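PDB 2IMH: major pilin protein fimA, which is of unknown function and belongs to the DUF1028 family. Local coordinates for residues N72-Q77 and R84-M89. Numbering follows the deposited sequence.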
ATOM      1  N   ASN A  72      -7.377  -8.884 -14.804  1.00 23.14           N
ATOM      2  CA  ASN A  72      -8.304  -9.838 -15.414  1.00 24.91           C
ATOM      3  C   ASN A  72      -7.669 -11.217 -15.638  1.00 24.80           C
ATOM      4  O   ASN A  72      -8.325 -12.230 -15.381  1.00 25.69           O
ATOM      5  CB  ASN A  72      -8.943  -9.256 -16.688  1.00 25.77           C
ATOM      6  CG  ASN A  72      -9.916  -8.109 -16.395  1.00 28.58           C
ATOM      7  OD1 ASN A  72     -10.277  -7.850 -15.243  1.00 32.94           O
ATOM      8  ND2 ASN A  72     -10.342  -7.408 -17.447  1.00 31.87           N
ATOM      9  N   HIS A  73      -6.408 -11.264 -16.079  1.00 24.67           N
ATOM     10  CA  HIS A  73      -5.666 -12.523 -16.289  0.50 25.21           C
ATOM     11  C   HIS A  73      -5.561 -13.336 -15.008  1.00 25.08           C
ATOM     12  O   HIS A  73      -5.717 -14.563 -14.998  1.00 25.64           O
ATOM     13  CB  HIS A  73      -4.224 -12.255 -16.749  0.50 25.47           C
ATOM     14  CG  HIS A  73      -4.103 -11.598 -18.091  0.50 26.96           C
ATOM     15  ND1 HIS A  73      -3.016 -10.822 -18.436  0.50 27.78           N
ATOM     16  CD2 HIS A  73      -4.922 -11.601 -19.169  0.50 27.83           C
ATOM     17  CE1 HIS A  73      -3.170 -10.379 -19.671  0.50 28.17           C
ATOM     18  NE2 HIS A  73      -4.316 -10.838 -20.138  0.50 28.78           N
ATOM     19  N   VAL A  74      -5.234 -12.644 -13.927  1.00 24.19           N
ATOM     20  CA  VAL A  74      -5.043 -13.299 -12.652  1.00 23.54           C
ATOM     21  C   VAL A  74      -6.369 -13.809 -12.090  1.00 23.17           C
ATOM     22  O   VAL A  74      -6.453 -14.953 -11.650  1.00 23.22           O
ATOM     23  CB  VAL A  74      -4.350 -12.343 -11.663  1.00 23.97           C
ATOM     24  CG1 VAL A  74      -4.420 -12.876 -10.252  1.00 25.16           C
ATOM     25  CG2 VAL A  74      -2.931 -12.135 -12.105  1.00 23.28           C
ATOM     26  N   THR A  75      -7.395 -12.968 -12.122  1.00 22.80           N
ATOM     27  CA  THR A  75      -8.656 -13.300 -11.462  1.00 23.74           C
ATOM     28  C   THR A  75      -9.467 -14.327 -12.258  1.00 24.24           C
ATOM     29  O   THR A  75     -10.125 -15.193 -11.659  1.00 24.15           O
ATOM     30  CB  THR A  75      -9.499 -12.052 -11.195  1.00 23.42           C
ATOM     31  OG1 THR A  75      -9.774 -11.382 -12.429  1.00 24.57           O
ATOM     32  CG2 THR A  75      -8.771 -11.105 -10.236  1.00 22.71           C
ATOM     33  N   SER A  76      -9.405 -14.234 -13.592  1.00 24.95           N
ATOM     34  CA  SER A  76     -10.171 -15.117 -14.485  0.50 25.53           C
ATOM     35  C   SER A  76      -9.789 -16.584 -14.323  1.00 26.12           C
ATOM     36  O   SER A  76     -10.635 -17.479 -14.488  1.00 27.06           O
ATOM     37  CB  SER A  76     -10.011 -14.695 -15.954  0.50 25.24           C
ATOM     38  OG  SER A  76      -8.725 -15.024 -16.458  0.50 24.05           O
ATOM     39  N   GLN A  77      -8.517 -16.824 -14.015  1.00 25.97           N
ATOM     40  CA  GLN A  77      -7.921 -18.158 -13.849  0.50 26.31           C
ATOM     41  C   GLN A  77      -8.339 -18.839 -12.552  1.00 25.72           C
ATOM     42  O   GLN A  77      -7.997 -19.997 -12.314  1.00 26.46           O
ATOM     43  CB  GLN A  77      -6.391 -18.042 -13.793  0.50 26.34           C
ATOM     44  CG  GLN A  77      -5.662 -17.764 -15.102  0.50 27.37           C
ATOM     45  CD  GLN A  77      -4.153 -17.716 -14.904  0.50 27.66           C
ATOM     46  OE1 GLN A  77      -3.429 -18.610 -15.348  0.50 30.51           O
ATOM     47  NE2 GLN A  77      -3.675 -16.683 -14.211  0.50 28.10           N
ATOM     48  N   ARG A  84     -12.787 -12.779  -3.408  1.00 18.31           N
ATOM     49  CA  ARG A  84     -11.597 -11.941  -3.187  1.00 16.93           C
ATOM     50  C   ARG A  84     -11.605 -10.686  -4.042  1.00 17.26           C
ATOM     51  O   ARG A  84     -12.521 -10.477  -4.849  1.00 16.65           O
ATOM     52  CB  ARG A  84     -10.285 -12.742  -3.310  1.00 17.22           C
ATOM     53  CG  ARG A  84     -10.417 -14.140  -3.949  1.00 15.87           C
ATOM     54  CD  ARG A  84      -9.073 -14.849  -4.059  1.00 17.20           C
ATOM     55  NE  ARG A  84      -9.227 -16.212  -4.583  1.00 19.04           N
ATOM     56  CZ  ARG A  84      -9.661 -17.245  -3.858  1.00 18.75           C
ATOM     57  NH1 ARG A  84      -9.968 -17.089  -2.568  1.00 16.62           N
ATOM     58  NH2 ARG A  84      -9.779 -18.434  -4.422  1.00 17.01           N
ATOM     59  N   GLN A  85     -10.593  -9.844  -3.840  1.00 16.67           N
ATOM     60  CA  GLN A  85     -10.590  -8.499  -4.375  1.00 16.35           C
ATOM     61  C   GLN A  85      -9.126  -8.139  -4.655  1.00 16.15           C
ATOM     62  O   GLN A  85      -8.253  -8.477  -3.862  1.00 16.80           O
ATOM     63  CB  GLN A  85     -11.180  -7.535  -3.344  1.00 16.16           C
ATOM     64  CG  GLN A  85     -11.214  -6.084  -3.791  1.00 16.05           C
ATOM     65  CD  GLN A  85     -11.942  -5.183  -2.808  1.00 15.77           C
ATOM     66  OE1 GLN A  85     -11.714  -5.238  -1.600  1.00 15.58           O
ATOM     67  NE2 GLN A  85     -12.817  -4.326  -3.336  1.00 15.67           N
ATOM     68  N   LEU A  86      -8.876  -7.494  -5.787  1.00 16.39           N
ATOM     69  CA  LEU A  86      -7.511  -7.225  -6.230  1.00 15.54           C
ATOM     70  C   LEU A  86      -7.406  -5.860  -6.889  1.00 16.03           C
ATOM     71  O   LEU A  86      -8.267  -5.469  -7.680  1.00 15.89           O
ATOM     72  CB  LEU A  86      -7.066  -8.302  -7.241  1.00 15.16           C
ATOM     73  CG  LEU A  86      -5.619  -8.191  -7.762  1.00 14.77           C
ATOM     74  CD1 LEU A  86      -4.626  -8.372  -6.608  1.00 15.74           C
ATOM     75  CD2 LEU A  86      -5.346  -9.207  -8.879  1.00 15.94           C
ATOM     76  N   ALA A  87      -6.347  -5.133  -6.557  1.00 14.68           N
ATOM     77  CA  ALA A  87      -6.103  -3.847  -7.187  1.00 14.91           C
ATOM     78  C   ALA A  87      -4.635  -3.816  -7.560  1.00 14.79           C
ATOM     79  O   ALA A  87      -3.784  -4.385  -6.857  1.00 14.87           O
ATOM     80  CB  ALA A  87      -6.416  -2.716  -6.236  1.00 14.89           C
ATOM     81  N   ALA A  88      -4.327  -3.189  -8.680  1.00 15.20           N
ATOM     82  CA  ALA A  88      -2.941  -3.152  -9.142  1.00 14.83           C
ATOM     83  C   ALA A  88      -2.698  -1.851  -9.850  1.00 15.68           C
ATOM     84  O   ALA A  88      -3.587  -1.341 -10.536  1.00 15.98           O
ATOM     85  CB  ALA A  88      -2.651  -4.306 -10.098  1.00 15.55           C
HETATM   86  N   MSE A  89      -1.479  -1.335  -9.731  1.00 15.73           N
HETATM   87  CA  MSE A  89      -1.149  -0.062 -10.343  1.00 16.77           C
HETATM   88  C   MSE A  89       0.230  -0.177 -10.970  1.00 15.31           C
HETATM   89  O   MSE A  89       1.117  -0.772 -10.371  1.00 15.35           O
HETATM   90  CB  MSE A  89      -1.137   1.052  -9.272  1.00 16.84           C
HETATM   91  CG  MSE A  89      -0.804   2.421  -9.824  1.00 18.53           C
HETATM   92 SE   MSE A  89      -0.078   3.597  -8.432  1.00 24.16          SE
HETATM   93  CE  MSE A  89       1.669   2.749  -8.210  1.00 17.44           C
TER
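L86 meets V74 and T75 through a single methyl, CD2. The contact is apolar and small, with about 90 Å² buried over both sides. L86 CD2 lies 4.0 Å from V74 CG1 and 4.1 Å from T75 CG2, so one leucine methyl touches two neighbouring residues of the helix. The V74 and L86 side chains cross at about a right angle, while T75 meets L86 at a slant. With chi1 -178° and CD2 anti to CA, the L86 chain is extended and CD2 forms its far end. V74 offers CG1 from the helix.

The touching groups of V74, T75 and L86 are all carbon. T75 has chi1 near 59°, which turns its methyl to L86 and its hydroxyl back to the helix. There OG1 is hydrogen-bonded to V71 O, one turn earlier, so the buried hydroxyl is satisfied locally.

The contact packs the C-terminal part of helix 67-76 on one face of the four-stranded antiparallel sheet, through L86 of its inner strand 85-90. A short connection links the two, and a salt bridge from R84 to D78, just after the helix, spans it. W53 of helix 51-62 touches V74 and T75, and F98 of strand 95-99 also touches T75. On the opposite face, Q85 and A87 meet strand 115-120 of the six-stranded sheet. Strand 85-90 thus lies between a helix layer and a second sheet.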